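Local coordinates for protein bifunctional dTDP-4-dehydrorhamnose 3,5-epimerase/dTDP-4-dehydrorhamnose reductase (Arabidopsis thaliana, PDB 4QQR) that carries out the 3,5-epimerisation and the NADPH-dependent 4-reduction that turn dTDP-4-keto-6-deoxyglucose into dTDP-L-rhamnose, at residues F13-Y18 and P61-N66; C115-D120 and I129-E134. All coordinates share one frame; numbering follows the deposited sequence.

Contact 1: F13-Y18 and P61-N66; sequences FNFLIY and PSHVFN
Phe15 and Phe65 pack ring against ring, and one corner of Phe65 makes the bump: its CE1 sits over one face of the Phe15 ring, toward the rim, 3.4 Å from Phe15 CD2. The planes are inclined by 41°, so the pair is oblique and not a stack. The edge of Phe15 is turned toward the face of His63, an offset edge-to-face pair with planes at 73°. Phe13 ends the row, with its CD1 3.4 Å from His63 CE1. Helix 200-212 covers this cluster, Ile208 touching Phe15 and Ala211 touching His63 and Phe65. The segments are the parallel strands 14-18 and 63-66 of a Rossmann fold, with axes 4.6 Å apart. They are the first and third strands in sequence, adjacent in the sheet; strand 14-18 leads on to Trp23 and Ile24, and strand 63-66 to Gly69, Val70 and Thr71, which by similarity bind NADPH. Backbone bonds alternate across the pair, as in Leu16 N to His63 O (3.0 Å). On the face of Leu16, Val64, Tyr18 and Asn66, the first part is aliphatic: Leu16 CB rests over the groove between Pro61 CB (3.8 Å) and Val64 CG2 (4.1 Å), while Ile56 and Val59 of helix 49-59 cover the leucine. Ser62 closes the N-terminal end. Its OG stands between its own backbone N and carbonyl carbon (chi1 66°), where it accepts the N-H of Asn14 at 2.9 Å from that nitrogen and lies 2.7 Å from His63 ND1, a hydrogen bond in which either atom could be the donor, and which helps to fix the rotation of the imidazole.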
ATOM      1  N   PHE A  13     -33.362   0.174   1.662  1.00 60.24           N
ATOM      2  CA  PHE A  13     -32.019  -0.266   1.284  1.00 54.67           C
ATOM      3  C   PHE A  13     -31.810  -0.360  -0.232  1.00 52.49           C
ATOM      4  O   PHE A  13     -32.746  -0.650  -0.978  1.00 54.16           O
ATOM      5  CB  PHE A  13     -31.702  -1.614   1.941  1.00 48.30           C
ATOM      6  CG  PHE A  13     -31.595  -1.543   3.439  1.00 54.16           C
ATOM      7  CD1 PHE A  13     -30.667  -0.702   4.040  1.00 49.69           C
ATOM      8  CD2 PHE A  13     -32.424  -2.321   4.256  1.00 56.50           C
ATOM      9  CE1 PHE A  13     -30.560  -0.632   5.433  1.00 52.17           C
ATOM     10  CE2 PHE A  13     -32.329  -2.255   5.647  1.00 53.61           C
ATOM     11  CZ  PHE A  13     -31.394  -1.409   6.239  1.00 49.24           C
ATOM     12  N   ASN A  14     -30.573  -0.131  -0.674  1.00 48.07           N
ATOM     13  CA  ASN A  14     -30.217  -0.136  -2.087  1.00 46.56           C
ATOM     14  C   ASN A  14     -28.733  -0.377  -2.205  1.00 46.09           C
ATOM     15  O   ASN A  14     -27.939   0.513  -1.910  1.00 48.50           O
ATOM     16  CB  ASN A  14     -30.558   1.219  -2.726  1.00 50.08           C
ATOM     17  CG  ASN A  14     -30.302   1.249  -4.231  1.00 50.21           C
ATOM     18  OD1 ASN A  14     -29.957   0.233  -4.840  1.00 50.83           O
ATOM     19  ND2 ASN A  14     -30.489   2.418  -4.839  1.00 52.48           N
ATOM     20  N   PHE A  15     -28.337  -1.566  -2.641  1.00 45.54           N
ATOM     21  CA  PHE A  15     -26.917  -1.918  -2.577  1.00 43.08           C
ATOM     22  C   PHE A  15     -26.206  -1.775  -3.895  1.00 45.84           C
ATOM     23  O   PHE A  15     -26.688  -2.251  -4.929  1.00 48.31           O
ATOM     24  CB  PHE A  15     -26.704  -3.336  -2.053  1.00 41.77           C
ATOM     25  CG  PHE A  15     -27.201  -3.556  -0.650  1.00 40.92           C
ATOM     26  CD1 PHE A  15     -27.579  -2.492   0.150  1.00 43.20           C
ATOM     27  CD2 PHE A  15     -27.278  -4.833  -0.130  1.00 38.21           C
ATOM     28  CE1 PHE A  15     -28.028  -2.699   1.440  1.00 43.66           C
ATOM     29  CE2 PHE A  15     -27.724  -5.046   1.160  1.00 41.44           C
ATOM     30  CZ  PHE A  15     -28.100  -3.982   1.947  1.00 40.11           C
ATOM     31  N   LEU A  16     -25.055  -1.107  -3.852  1.00 44.54           N
ATOM     32  CA  LEU A  16     -24.138  -1.105  -4.978  1.00 43.85           C
ATOM     33  C   LEU A  16     -23.112  -2.203  -4.711  1.00 45.22           C
ATOM     34  O   LEU A  16     -22.487  -2.234  -3.655  1.00 44.58           O
ATOM     35  CB  LEU A  16     -23.470   0.264  -5.150  1.00 42.89           C
ATOM     36  CG  LEU A  16     -22.477   0.417  -6.314  1.00 48.13           C
ATOM     37  CD1 LEU A  16     -23.140   0.125  -7.660  1.00 46.69           C
ATOM     38  CD2 LEU A  16     -21.832   1.813  -6.320  1.00 49.19           C
ATOM     39  N   ILE A  17     -22.970  -3.130  -5.652  1.00 45.49           N
ATOM     40  CA  ILE A  17     -22.061  -4.253  -5.476  1.00 45.40           C
ATOM     41  C   ILE A  17     -20.998  -4.265  -6.569  1.00 46.53           C
ATOM     42  O   ILE A  17     -21.302  -4.066  -7.741  1.00 48.73           O
ATOM     43  CB  ILE A  17     -22.830  -5.589  -5.459  1.00 45.72           C
ATOM     44  CG1 ILE A  17     -23.865  -5.582  -4.322  1.00 43.53           C
ATOM     45  CG2 ILE A  17     -21.867  -6.755  -5.314  1.00 44.02           C
ATOM     46  CD1 ILE A  17     -24.858  -6.745  -4.358  1.00 45.93           C
ATOM     47  N   TYR A  18     -19.746  -4.479  -6.182  1.00 46.69           N
ATOM     48  CA  TYR A  18     -18.669  -4.606  -7.160  1.00 47.03           C
ATOM     49  C   TYR A  18     -18.158  -6.036  -7.240  1.00 47.74           C
ATOM     50  O   TYR A  18     -17.934  -6.677  -6.217  1.00 47.35           O
ATOM     51  CB  TYR A  18     -17.542  -3.589  -6.898  1.00 46.67           C
ATOM     52  CG  TYR A  18     -17.944  -2.200  -7.340  1.00 47.26           C
ATOM     53  CD1 TYR A  18     -18.556  -1.318  -6.455  1.00 46.16           C
ATOM     54  CD2 TYR A  18     -17.767  -1.790  -8.658  1.00 45.50           C
ATOM     55  CE1 TYR A  18     -18.952  -0.053  -6.862  1.00 46.29           C
ATOM     56  CE2 TYR A  18     -18.166  -0.531  -9.078  1.00 51.03           C
ATOM     57  CZ  TYR A  18     -18.753   0.335  -8.173  1.00 50.50           C
ATOM     58  OH  TYR A  18     -19.147   1.587  -8.578  1.00 51.93           O
ATOM     59  N   PRO A  61     -26.912   4.633  -4.024  1.00 47.62           N
ATOM     60  CA  PRO A  61     -26.996   3.466  -3.133  1.00 50.62           C
ATOM     61  C   PRO A  61     -27.074   3.877  -1.675  1.00 46.98           C
ATOM     62  O   PRO A  61     -26.665   4.982  -1.344  1.00 52.23           O
ATOM     63  CB  PRO A  61     -25.666   2.748  -3.376  1.00 47.76           C
ATOM     64  CG  PRO A  61     -24.715   3.882  -3.684  1.00 50.33           C
ATOM     65  CD  PRO A  61     -25.531   4.889  -4.468  1.00 48.22           C
ATOM     66  N   SER A  62     -27.603   3.011  -0.824  1.00 43.79           N
ATOM     67  CA  SER A  62     -27.590   3.259   0.605  1.00 43.20           C
ATOM     68  C   SER A  62     -26.309   2.685   1.224  1.00 48.68           C
ATOM     69  O   SER A  62     -25.832   3.172   2.264  1.00 47.86           O
ATOM     70  CB  SER A  62     -28.822   2.638   1.275  1.00 43.88           C
ATOM     71  OG  SER A  62     -28.788   1.225   1.189  1.00 41.33           O
ATOM     72  N   HIS A  63     -25.777   1.631   0.596  1.00 46.12           N
ATOM     73  CA  HIS A  63     -24.545   0.972   1.044  1.00 44.40           C
ATOM     74  C   HIS A  63     -23.824   0.420  -0.190  1.00 46.11           C
ATOM     75  O   HIS A  63     -24.435   0.280  -1.254  1.00 45.34           O
ATOM     76  CB  HIS A  63     -24.822  -0.191   2.020  1.00 45.00           C
ATOM     77  CG  HIS A  63     -25.701   0.160   3.190  1.00 46.13           C
ATOM     78  ND1 HIS A  63     -27.035   0.497   3.057  1.00 42.22           N
ATOM     79  CD2 HIS A  63     -25.444   0.176   4.521  1.00 45.59           C
ATOM     80  CE1 HIS A  63     -27.548   0.738   4.250  1.00 44.56           C
ATOM     81  NE2 HIS A  63     -26.605   0.547   5.157  1.00 44.47           N
ATOM     82  N   VAL A  64     -22.535   0.095  -0.040  1.00 45.46           N
ATOM     83  CA  VAL A  64     -21.681  -0.362  -1.146  1.00 40.63           C
ATOM     84  C   VAL A  64     -20.928  -1.626  -0.738  1.00 36.82           C
ATOM     85  O   VAL A  64     -20.467  -1.735   0.380  1.00 36.36           O
ATOM     86  CB  VAL A  64     -20.641   0.733  -1.577  1.00 40.86           C
ATOM     87  CG1 VAL A  64     -19.637   0.189  -2.613  1.00 39.85           C
ATOM     88  CG2 VAL A  64     -21.326   1.981  -2.102  1.00 41.42           C
ATOM     89  N   PHE A  65     -20.807  -2.578  -1.652  1.00 42.69           N
ATOM     90  CA  PHE A  65     -20.137  -3.845  -1.364  1.00 42.33           C
ATOM     91  C   PHE A  65     -18.993  -4.061  -2.333  1.00 42.43           C
ATOM     92  O   PHE A  65     -19.183  -4.039  -3.544  1.00 45.56           O
ATOM     93  CB  PHE A  65     -21.127  -5.000  -1.473  1.00 39.75           C
ATOM     94  CG  PHE A  65     -22.124  -5.041  -0.360  1.00 39.36           C
ATOM     95  CD1 PHE A  65     -23.181  -4.140  -0.328  1.00 37.10           C
ATOM     96  CD2 PHE A  65     -22.015  -5.993   0.654  1.00 41.17           C
ATOM     97  CE1 PHE A  65     -24.102  -4.165   0.707  1.00 39.24           C
ATOM     98  CE2 PHE A  65     -22.939  -6.034   1.700  1.00 39.43           C
ATOM     99  CZ  PHE A  65     -23.986  -5.122   1.723  1.00 38.60           C
ATOM    100  N   ASN A  66     -17.800  -4.255  -1.798  1.00 40.71           N
ATOM    101  CA  ASN A  66     -16.638  -4.513  -2.633  1.00 42.99           C
ATOM    102  C   ASN A  66     -16.244  -5.999  -2.636  1.00 42.13           C
ATOM    103  O   ASN A  66     -15.548  -6.485  -1.737  1.00 42.52           O
ATOM    104  CB  ASN A  66     -15.459  -3.641  -2.187  1.00 39.78           C
ATOM    105  CG  ASN A  66     -14.151  -4.048  -2.850  1.00 43.53           C
ATOM    106  OD1 ASN A  66     -14.138  -4.496  -3.999  1.00 41.39           O
ATOM    107  ND2 ASN A  66     -13.048  -3.900  -2.125  1.00 43.10           N
TER

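Contact 2: C115-D120 and I129-E134; sequences CIFEYD and IGFKEE
Phe117 meets Phe131 ring on ring, centroids 4.5 Å apart and planes at 33°, an oblique overlap that pins two parts of one loop, between strand 107-113 and helix 143-155. Its CD1 lies over one face of the Phe131 ring, toward the rim, and in return Phe131 CB sits above the Phe117 face, 4.1 Å from the ring centroid, a CH-pi contact. Phe117 reaches this position with CG anti to its carbonyl carbon (chi1 -80°). Next along, Glu118 contributes backbone: its O lies in the plane of the Phe131 ring, at the edge bearing CE2 and CZ, while its N is bound by the side chain of Asn138. Tyr119 follows with only its N near that edge, its hydroxyl being hydrogen-bonded to the carbonyl of Pro194. Asp120 closes the segment with OD1 3.9 Å from Phe131 CZ; OD2 is held by His123, a zinc ligand, and a bound zinc ion lies about 5 Å from the Phe131 side chain. Replacing Phe131 with an alanine would probably open a gap against the Phe117 ring. The phenylalanine's C-H edge, facing the Glu118 carbonyl and Asp120 carboxylate, probably gains a weak electrostatic attraction, while its face makes the apolar contact.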
ATOM      1  N   CYS A 115      -5.869 -14.752   5.303  1.00 40.33           N
ATOM      2  CA  CYS A 115      -4.672 -15.515   4.980  1.00 41.41           C
ATOM      3  C   CYS A 115      -3.424 -14.662   5.003  1.00 42.64           C
ATOM      4  O   CYS A 115      -2.518 -14.855   4.202  1.00 47.98           O
ATOM      5  CB  CYS A 115      -4.802 -16.157   3.612  1.00 41.25           C
ATOM      6  SG  CYS A 115      -5.974 -17.511   3.615  1.00 48.71           S
ATOM      7  N   ILE A 116      -3.379 -13.722   5.930  1.00 38.90           N
ATOM      8  CA  ILE A 116      -2.219 -12.880   6.105  1.00 46.02           C
ATOM      9  C   ILE A 116      -1.634 -13.085   7.512  1.00 44.99           C
ATOM     10  O   ILE A 116      -0.817 -12.310   8.009  1.00 46.44           O
ATOM     11  CB  ILE A 116      -2.608 -11.432   5.890  1.00 44.03           C
ATOM     12  CG1 ILE A 116      -3.810 -11.089   6.766  1.00 41.36           C
ATOM     13  CG2 ILE A 116      -2.922 -11.214   4.432  1.00 46.12           C
ATOM     14  CD1 ILE A 116      -4.061  -9.601   6.876  1.00 46.84           C
ATOM     15  N   PHE A 117      -2.076 -14.152   8.148  1.00 43.28           N
ATOM     16  CA  PHE A 117      -1.609 -14.492   9.467  1.00 44.55           C
ATOM     17  C   PHE A 117      -1.045 -15.908   9.436  1.00 48.40           C
ATOM     18  O   PHE A 117      -1.362 -16.696   8.532  1.00 48.71           O
ATOM     19  CB  PHE A 117      -2.747 -14.362  10.472  1.00 43.82           C
ATOM     20  CG  PHE A 117      -3.005 -12.948  10.922  1.00 49.28           C
ATOM     21  CD1 PHE A 117      -2.251 -12.376  11.943  1.00 45.32           C
ATOM     22  CD2 PHE A 117      -4.003 -12.187  10.335  1.00 51.14           C
ATOM     23  CE1 PHE A 117      -2.485 -11.083  12.370  1.00 43.87           C
ATOM     24  CE2 PHE A 117      -4.236 -10.876  10.764  1.00 49.44           C
ATOM     25  CZ  PHE A 117      -3.468 -10.332  11.783  1.00 47.06           C
ATOM     26  N   GLU A 118      -0.201 -16.238  10.405  1.00 47.56           N
ATOM     27  CA  GLU A 118       0.391 -17.581  10.455  1.00 50.27           C
ATOM     28  C   GLU A 118       0.659 -18.061  11.892  1.00 50.35           C
ATOM     29  O   GLU A 118       1.047 -17.268  12.754  1.00 50.85           O
ATOM     30  CB  GLU A 118       1.682 -17.607   9.643  1.00 49.27           C
ATOM     31  CG  GLU A 118       2.355 -18.951   9.595  1.00 54.49           C
ATOM     32  CD  GLU A 118       3.671 -18.921   8.844  1.00 54.97           C
ATOM     33  OE1 GLU A 118       4.370 -17.884   8.887  1.00 49.63           O
ATOM     34  OE2 GLU A 118       3.996 -19.949   8.207  1.00 56.09           O
ATOM     35  N   TYR A 119       0.432 -19.347  12.143  1.00 45.70           N
ATOM     36  CA  TYR A 119       0.747 -19.944  13.443  1.00 51.71           C
ATOM     37  C   TYR A 119       2.151 -19.535  13.923  1.00 49.59           C
ATOM     38  O   TYR A 119       3.131 -19.678  13.189  1.00 45.73           O
ATOM     39  CB  TYR A 119       0.619 -21.478  13.379  1.00 49.83           C
ATOM     40  CG  TYR A 119      -0.815 -22.007  13.349  1.00 45.00           C
ATOM     41  CD1 TYR A 119      -1.749 -21.612  14.305  1.00 44.47           C
ATOM     42  CD2 TYR A 119      -1.226 -22.895  12.363  1.00 40.94           C
ATOM     43  CE1 TYR A 119      -3.055 -22.089  14.278  1.00 41.88           C
ATOM     44  CE2 TYR A 119      -2.528 -23.376  12.321  1.00 41.90           C
ATOM     45  CZ  TYR A 119      -3.438 -22.973  13.284  1.00 44.19           C
ATOM     46  OH  TYR A 119      -4.734 -23.460  13.247  1.00 43.53           O
ATOM     47  N   ASP A 120       2.228 -18.998  15.143  1.00 51.33           N
ATOM     48  CA  ASP A 120       3.500 -18.538  15.712  1.00 51.80           C
ATOM     49  C   ASP A 120       3.656 -18.849  17.208  1.00 56.56           C
ATOM     50  O   ASP A 120       2.784 -19.483  17.815  1.00 54.07           O
ATOM     51  CB  ASP A 120       3.713 -17.038  15.452  1.00 49.09           C
ATOM     52  CG  ASP A 120       2.721 -16.146  16.201  1.00 53.47           C
ATOM     53  OD1 ASP A 120       2.747 -14.917  15.964  1.00 57.73           O
ATOM     54  OD2 ASP A 120       1.916 -16.647  17.020  1.00 54.60           O
ATOM     55  N   ILE A 129      -5.614 -20.558  20.488  1.00 52.01           N
ATOM     56  CA  ILE A 129      -5.402 -19.113  20.527  1.00 55.86           C
ATOM     57  C   ILE A 129      -5.374 -18.555  19.111  1.00 53.82           C
ATOM     58  O   ILE A 129      -4.483 -18.894  18.321  1.00 54.42           O
ATOM     59  CB  ILE A 129      -4.088 -18.732  21.239  1.00 56.78           C
ATOM     60  CG1 ILE A 129      -4.131 -19.199  22.696  1.00 59.51           C
ATOM     61  CG2 ILE A 129      -3.852 -17.227  21.141  1.00 55.85           C
ATOM     62  CD1 ILE A 129      -5.441 -18.860  23.411  1.00 56.83           C
ATOM     63  N   GLY A 130      -6.346 -17.700  18.798  1.00 51.03           N
ATOM     64  CA  GLY A 130      -6.502 -17.175  17.456  1.00 48.13           C
ATOM     65  C   GLY A 130      -6.101 -15.718  17.337  1.00 49.42           C
ATOM     66  O   GLY A 130      -6.101 -14.977  18.324  1.00 52.12           O
ATOM     67  N   PHE A 131      -5.746 -15.317  16.120  1.00 46.67           N
ATOM     68  CA  PHE A 131      -5.356 -13.946  15.838  1.00 47.15           C
ATOM     69  C   PHE A 131      -6.530 -12.994  15.921  1.00 50.01           C
ATOM     70  O   PHE A 131      -7.643 -13.306  15.489  1.00 49.55           O
ATOM     71  CB  PHE A 131      -4.737 -13.844  14.456  1.00 47.67           C
ATOM     72  CG  PHE A 131      -3.332 -14.364  14.384  1.00 50.27           C
ATOM     73  CD1 PHE A 131      -2.290 -13.668  14.989  1.00 43.36           C
ATOM     74  CD2 PHE A 131      -3.048 -15.539  13.698  1.00 45.79           C
ATOM     75  CE1 PHE A 131      -0.999 -14.127  14.911  1.00 44.85           C
ATOM     76  CE2 PHE A 131      -1.749 -16.014  13.626  1.00 47.43           C
ATOM     77  CZ  PHE A 131      -0.723 -15.302  14.237  1.00 50.80           C
ATOM     78  N   LYS A 132      -6.275 -11.819  16.474  1.00 51.31           N
ATOM     79  CA  LYS A 132      -7.331 -10.839  16.613  1.00 51.56           C
ATOM     80  C   LYS A 132      -7.341  -9.802  15.488  1.00 46.38           C
ATOM     81  O   LYS A 132      -6.397  -9.692  14.708  1.00 43.89           O
ATOM     82  CB  LYS A 132      -7.226 -10.166  17.975  1.00 53.08           C
ATOM     83  CG  LYS A 132      -7.742 -11.012  19.097  1.00 52.43           C
ATOM     84  CD  LYS A 132      -7.610 -10.266  20.386  1.00 59.73           C
ATOM     85  CE  LYS A 132      -8.320 -10.995  21.514  1.00 72.45           C
ATOM     86  NZ  LYS A 132      -7.674 -10.708  22.838  1.00 71.93           N
ATOM     87  N   GLU A 133      -8.435  -9.059  15.405  1.00 45.40           N
ATOM     88  CA  GLU A 133      -8.542  -7.950  14.466  1.00 47.86           C
ATOM     89  C   GLU A 133      -7.368  -6.973  14.633  1.00 48.11           C
ATOM     90  O   GLU A 133      -6.734  -6.557  13.657  1.00 45.98           O
ATOM     91  CB  GLU A 133      -9.889  -7.239  14.654  1.00 45.11           C
ATOM     92  CG  GLU A 133     -11.119  -8.065  14.191  1.00 45.51           C
ATOM     93  CD  GLU A 133     -11.522  -9.184  15.148  1.00 45.35           C
ATOM     94  OE1 GLU A 133     -10.773  -9.433  16.118  1.00 46.62           O
ATOM     95  OE2 GLU A 133     -12.591  -9.809  14.934  1.00 43.26           O
ATOM     96  N   GLU A 134      -7.051  -6.649  15.878  1.00 48.71           N
ATOM     97  CA  GLU A 134      -6.021  -5.655  16.167  1.00 51.75           C
ATOM     98  C   GLU A 134      -4.623  -6.172  15.857  1.00 50.60           C
ATOM     99  O   GLU A 134      -3.690  -5.394  15.713  1.00 56.31           O
ATOM    100  CB  GLU A 134      -6.103  -5.196  17.626  1.00 49.23           C
ATOM    101  CG  GLU A 134      -7.535  -5.092  18.163  1.00 56.22           C
ATOM    102  CD  GLU A 134      -8.108  -6.461  18.535  1.00 57.79           C
ATOM    103  OE1 GLU A 134      -7.303  -7.332  18.922  1.00 59.36           O
ATOM    104  OE2 GLU A 134      -9.339  -6.676  18.416  1.00 58.94           O
TER

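In the fold
Contact 1 is the more buried, with nine of its twelve touching residues inside the protein, against two of six in contact 2. The first joins two neighbouring strands of the Rossmann sheet; the second ties together two pieces of the single loop between strand 107-113 and helix 143-155, neither segment being helix or strand. Their chemistry follows suit: the strand pair, with its backbone hydrogen bonds and side chains on both faces, buries 589 Å² in all, whereas one phenylalanine pair and its oxygen-lined edge account for most of 264 Å². Their centres, about 29 Å apart, lie on opposite sides of the chain's centre; the rings form a cluster of four beside a helix in contact 1, a single pair in contact 2.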